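Local coordinates for protein AA10A (Thermobifida fusca, PDB 5UIZ) that is a copper-dependent lytic polysaccharide monooxygenase of family AA10 that probably cleaves cellulose chains by oxidation, at residues L87-V92 against R97-D102; L52-D57 against P61-E66. One frame throughout, in Å; residues are numbered along the deposited sequence.

Contact 1 of 2, residues L87-V92 against R97-D102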
# COMPACT_ATOMS: atom_id res chain seq x y z
N LEU A 87 -8.22 3.25 -3.14
CA LEU A 87 -7.76 3.52 -1.77
C LEU A 87 -7.17 4.93 -1.69
O LEU A 87 -5.94 5.11 -1.62
CB LEU A 87 -6.77 2.45 -1.32
CG LEU A 87 -6.82 2.13 0.15
CD1 LEU A 87 -5.97 0.89 0.46
CD2 LEU A 87 -6.35 3.31 1.00
N TYR A 88 -8.06 5.92 -1.69
CA TYR A 88 -7.69 7.31 -1.66
C TYR A 88 -8.49 8.15 -0.72
O TYR A 88 -9.64 7.83 -0.34
CB TYR A 88 -7.82 7.93 -3.04
CG TYR A 88 -9.22 8.00 -3.58
CD1 TYR A 88 -10.04 9.09 -3.28
CD2 TYR A 88 -9.70 7.01 -4.45
CE1 TYR A 88 -11.32 9.17 -3.78
CE2 TYR A 88 -10.96 7.09 -4.97
CZ TYR A 88 -11.78 8.18 -4.66
OH TYR A 88 -13.04 8.25 -5.16
N ARG A 89 -7.89 9.28 -0.37
CA ARG A 89 -8.63 10.32 0.31
C ARG A 89 -8.66 11.57 -0.53
O ARG A 89 -7.70 11.86 -1.23
CB ARG A 89 -8.01 10.61 1.68
CG ARG A 89 -7.99 9.44 2.65
CD ARG A 89 -7.44 9.93 4.00
NE ARG A 89 -8.44 10.77 4.64
CZ ARG A 89 -9.41 10.33 5.42
NH1 ARG A 89 -10.29 11.17 5.81
NH2 ARG A 89 -9.52 9.08 5.75
N ASP A 90 -9.74 12.33 -0.42
CA ASP A 90 -9.83 13.65 -0.98
C ASP A 90 -9.61 14.71 0.13
O ASP A 90 -9.95 14.48 1.30
CB ASP A 90 -11.21 13.89 -1.58
CG ASP A 90 -11.45 13.09 -2.87
OD1 ASP A 90 -10.51 12.73 -3.65
OD2 ASP A 90 -12.63 12.87 -3.10
N TRP A 91 -9.03 15.84 -0.26
CA TRP A 91 -8.94 17.03 0.55
C TRP A 91 -8.06 16.81 1.80
O TRP A 91 -8.32 17.34 2.88
CB TRP A 91 -10.38 17.54 0.89
CG TRP A 91 -11.12 18.03 -0.30
CD1 TRP A 91 -12.24 17.47 -0.85
CD2 TRP A 91 -10.85 19.23 -1.06
NE1 TRP A 91 -12.67 18.23 -1.94
CE2 TRP A 91 -11.84 19.33 -2.07
CE3 TRP A 91 -9.88 20.22 -1.00
CZ2 TRP A 91 -11.87 20.37 -3.01
CZ3 TRP A 91 -9.90 21.26 -1.92
CH2 TRP A 91 -10.92 21.34 -2.90
N VAL A 92 -7.01 16.03 1.63
CA VAL A 92 -6.01 15.86 2.66
C VAL A 92 -5.16 17.15 2.84
O VAL A 92 -4.65 17.40 3.93
CB VAL A 92 -5.13 14.61 2.41
CG1 VAL A 92 -3.91 14.56 3.35
CG2 VAL A 92 -5.96 13.35 2.58
N ARG A 97 -0.27 13.00 7.98
CA ARG A 97 -0.26 12.56 9.37
C ARG A 97 -1.59 12.81 10.03
O ARG A 97 -2.07 11.97 10.80
CB ARG A 97 0.85 13.22 10.21
CG ARG A 97 2.03 12.31 10.54
CD ARG A 97 2.95 12.98 11.57
NE ARG A 97 4.13 12.16 11.92
CZ ARG A 97 5.27 12.10 11.22
NH1 ARG A 97 6.24 11.32 11.66
NH2 ARG A 97 5.44 12.79 10.09
N ALA A 98 -2.22 13.93 9.71
CA ALA A 98 -3.51 14.21 10.32
C ALA A 98 -4.54 13.26 9.75
O ALA A 98 -5.48 12.88 10.47
CB ALA A 98 -3.96 15.62 10.08
N ALA A 99 -4.46 12.97 8.45
CA ALA A 99 -5.45 12.14 7.85
C ALA A 99 -5.35 10.67 8.25
O ALA A 99 -6.35 10.00 8.22
CB ALA A 99 -5.45 12.26 6.35
N LEU A 100 -4.17 10.20 8.60
CA LEU A 100 -3.92 8.76 8.82
C LEU A 100 -3.42 8.60 10.24
O LEU A 100 -2.22 8.73 10.48
CB LEU A 100 -2.83 8.29 7.84
CG LEU A 100 -3.31 7.79 6.47
CD1 LEU A 100 -4.22 8.71 5.72
CD2 LEU A 100 -2.09 7.53 5.60
N PRO A 101 -4.32 8.36 11.20
CA PRO A 101 -3.83 8.02 12.53
C PRO A 101 -2.94 6.78 12.54
O PRO A 101 -3.08 5.87 11.67
CB PRO A 101 -5.12 7.72 13.29
CG PRO A 101 -6.16 8.48 12.62
CD PRO A 101 -5.78 8.46 11.17
N ASP A 102 -2.05 6.70 13.53
CA ASP A 102 -1.25 5.50 13.68
C ASP A 102 -2.13 4.23 13.68
O ASP A 102 -3.25 4.20 14.27
CB ASP A 102 -0.41 5.54 14.94
CG ASP A 102 0.81 6.43 14.80
OD1 ASP A 102 1.34 6.67 13.66
OD2 ASP A 102 1.26 6.86 15.87

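Contact 2 of 2, residues L52-D57 against P61-E66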
# COMPACT_ATOMS: atom_id res chain seq x y z
N LEU A 52 -5.59 -10.05 -6.94
CA LEU A 52 -4.86 -10.79 -7.93
C LEU A 52 -4.77 -12.28 -7.55
O LEU A 52 -5.00 -13.12 -8.39
CB LEU A 52 -3.46 -10.19 -8.00
CG LEU A 52 -2.63 -10.47 -9.23
CD1 LEU A 52 -3.32 -9.85 -10.45
CD2 LEU A 52 -1.27 -9.84 -8.97
N ARG A 53 -4.45 -12.60 -6.31
CA ARG A 53 -4.24 -14.00 -5.97
C ARG A 53 -5.55 -14.75 -5.76
O ARG A 53 -5.59 -15.92 -6.06
CB ARG A 53 -3.28 -14.20 -4.80
CG ARG A 53 -1.92 -13.62 -5.08
CD ARG A 53 -0.93 -13.97 -3.98
NE ARG A 53 -1.30 -13.45 -2.67
CZ ARG A 53 -1.10 -12.21 -2.22
NH1 ARG A 53 -0.46 -11.30 -2.94
NH2 ARG A 53 -1.52 -11.89 -1.01
N TRP A 54 -6.61 -14.07 -5.31
CA TRP A 54 -7.81 -14.73 -4.84
C TRP A 54 -9.10 -14.24 -5.42
O TRP A 54 -10.17 -14.77 -5.08
CB TRP A 54 -7.85 -14.69 -3.29
CG TRP A 54 -6.70 -15.44 -2.65
CD1 TRP A 54 -5.56 -14.88 -2.14
CD2 TRP A 54 -6.60 -16.84 -2.41
NE1 TRP A 54 -4.75 -15.84 -1.63
CE2 TRP A 54 -5.36 -17.07 -1.78
CE3 TRP A 54 -7.44 -17.94 -2.66
CZ2 TRP A 54 -4.94 -18.33 -1.40
CZ3 TRP A 54 -7.02 -19.20 -2.29
CH2 TRP A 54 -5.77 -19.39 -1.69
N GLY A 55 -9.05 -13.30 -6.35
CA GLY A 55 -10.28 -12.73 -6.93
C GLY A 55 -11.16 -13.76 -7.66
O GLY A 55 -12.38 -13.62 -7.78
N HIS A 56 -10.51 -14.79 -8.16
CA HIS A 56 -11.15 -15.82 -8.94
C HIS A 56 -11.63 -16.94 -8.03
O HIS A 56 -12.26 -17.86 -8.50
CB HIS A 56 -10.13 -16.41 -9.90
CG HIS A 56 -9.09 -17.23 -9.21
ND1 HIS A 56 -8.08 -16.66 -8.46
CD2 HIS A 56 -8.91 -18.57 -9.13
CE1 HIS A 56 -7.32 -17.62 -7.96
NE2 HIS A 56 -7.81 -18.79 -8.34
N ASP A 57 -11.31 -16.85 -6.74
CA ASP A 57 -11.63 -17.89 -5.80
C ASP A 57 -11.77 -17.31 -4.40
O ASP A 57 -11.14 -17.79 -3.45
CB ASP A 57 -10.52 -18.92 -5.81
CG ASP A 57 -10.95 -20.22 -5.17
OD1 ASP A 57 -12.18 -20.44 -4.96
OD2 ASP A 57 -10.03 -21.00 -4.84
N PRO A 61 -12.42 -21.60 1.41
CA PRO A 61 -12.02 -21.73 2.84
C PRO A 61 -10.53 -22.02 3.11
O PRO A 61 -10.05 -21.65 4.18
CB PRO A 61 -12.90 -22.89 3.36
CG PRO A 61 -13.10 -23.73 2.13
CD PRO A 61 -13.34 -22.70 1.02
N ASN A 62 -9.80 -22.65 2.18
CA ASN A 62 -8.37 -22.92 2.44
C ASN A 62 -7.54 -21.62 2.39
O ASN A 62 -6.39 -21.61 2.84
CB ASN A 62 -7.76 -23.98 1.49
CG ASN A 62 -6.52 -24.68 2.11
OD1 ASN A 62 -6.54 -25.13 3.25
ND2 ASN A 62 -5.45 -24.79 1.33
N MET A 63 -8.13 -20.52 1.90
CA MET A 63 -7.44 -19.22 1.99
C MET A 63 -6.99 -18.91 3.41
O MET A 63 -5.91 -18.39 3.62
CB MET A 63 -8.30 -18.08 1.48
CG MET A 63 -7.52 -16.80 1.19
SD MET A 63 -8.61 -15.43 0.91
CE MET A 63 -9.74 -16.11 -0.35
N GLN A 64 -7.80 -19.32 4.39
CA GLN A 64 -7.45 -19.17 5.80
C GLN A 64 -6.05 -19.67 6.10
O GLN A 64 -5.32 -19.05 6.87
CB GLN A 64 -8.46 -19.90 6.68
CG GLN A 64 -8.14 -19.77 8.14
CD GLN A 64 -9.24 -20.25 9.09
OE1 GLN A 64 -10.32 -20.65 8.68
NE2 GLN A 64 -8.93 -20.21 10.38
N TYR A 65 -5.69 -20.79 5.50
CA TYR A 65 -4.42 -21.45 5.80
C TYR A 65 -3.34 -21.03 4.78
O TYR A 65 -2.24 -20.79 5.16
CB TYR A 65 -4.64 -22.98 5.84
CG TYR A 65 -5.81 -23.33 6.73
CD1 TYR A 65 -5.70 -23.16 8.12
CD2 TYR A 65 -7.06 -23.71 6.20
CE1 TYR A 65 -6.78 -23.39 8.95
CE2 TYR A 65 -8.15 -23.95 7.05
CZ TYR A 65 -7.99 -23.79 8.42
OH TYR A 65 -9.06 -24.03 9.26
N GLU A 66 -3.68 -20.92 3.49
CA GLU A 66 -2.69 -20.54 2.50
C GLU A 66 -2.29 -19.06 2.59
O GLU A 66 -1.17 -18.77 2.38
CB GLU A 66 -3.16 -20.83 1.08
CG GLU A 66 -3.39 -22.29 0.73
CD GLU A 66 -3.57 -22.46 -0.78
OE1 GLU A 66 -4.58 -23.08 -1.25
OE2 GLU A 66 -2.68 -21.93 -1.50

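Contact 1 of 2, residues L87-V92 against R97-D102
Ala-99 offers a single methyl group to Arg-89 of strand 88-90 and to Val-92 in the loop just after it, and the contact shows how a small residue at the end of a helix lets a long one lie close. Its CB stands 3.8 Å from Arg-89 NE and 4.0 Å from Val-92 CG2, while Val-92 CG1 comes up beside CG2, so the methyl is met by the fork of the valine and by the outer part of the arginine chain. Leu-100, the first residue to depart from helical geometry, adds CD1, which lies 3.8 Å from Arg-89 CD as the two side chains pass each other in opposite directions. With CG anti to its own carbonyl carbon (chi1 -61°), Arg-89 runs straight to CD and then bends at chi3 (72°), which carries the guanidinium past Ala-99. This apolar side is the close-packed one: Val-92 and Leu-100 are buried, and both they and Arg-89 also rest on Tyr-214 of strand 211-221.

The helix only lies over the polar end of Arg-89: Ala-99 O sits 3.9 Å above the guanidinium plane, displaced toward its rim, and the hydrogen bond from Arg-89 NH2 goes to Gly-108 O. On this looser side Arg-89 and Ala-99 are both partly exposed. The two segments bury just 138 Å² between them.

Strand 88-90 runs antiparallel to strand 211-221, through backbone bonds such as those of Arg-89 with Thr-212. The arrangement is thus a short edge strand followed by a connection that folds a single helical turn back against it, at the periphery of the beta-sandwich of an AA10 monooxygenase, whose strands are linked by loops and short helices.

Contact 2 of 2, residues L52-D57 against P61-E66
Met-63 lies over the indole of Trp-54 and carries most of a contact that illustrates how a thioether can cover an aromatic face. Just before it in the chain, Asn-62 works within its own segment: its O accepts from the N of Tyr-65 and of Glu-66, and its ND2 donates to Glu-66 OE1 (3.2 Å), reaching the anti side of the carboxylate. Met-63 follows, with CG anti to its backbone N (chi1 -165°), which sends the chain across the ring. CG stands 3.7 Å from the centroid of the six-membered ring of Trp-54 in a CH-pi contact, and SD 4.2 Å from that of the five-membered ring. The bend at chi3 brings CE back to Trp-54 CE3 (3.7 Å) and to Asp-57 O (3.8 Å). One turn later Glu-66 meets the ring edge: its CD lies in the ring plane, 3.9 Å from Trp-54 CH2, with the carboxylate turned 73° to the indole. Trp-54 NE1 is hydrogen-bonded to Asp-67 OD2, which helps to fix the ring's rotation, and Trp-74 touches both Trp-54 and Met-63. Replacing Trp-54 with an alanine would remove the indole, and is likely to leave Met-63 CG and SD without the face they cover and Asp-67 without the indole N-H. At the heart is a Met-aromatic contact, joined by the CH-pi contact from CG, between the C-terminal part of helix 46-54 and the short helix around 63-66, linked by a loop that opens with a type I beta turn from Trp-54 to Asp-57.

How the contacts relate
Both contacts bring together neighbouring parts of the chain across a short connection, yet they stand on opposite sides of its centre. Contact 2 closes before contact 1 opens; their centres are 29 Å apart and their nearest atoms about 13 Å, so they do not touch. Contact 1 is nearer the copper site: the side chain of Arg-89 lies about 12 Å from the copper ion and about 11 Å from the side chain of His-37, which binds the metal together with His-144. Tyr-88, just before Arg-89 in the strand, meets the His-37 ring directly. Contact 2 lies away from the metal, in the helical region that precedes strand 88-90.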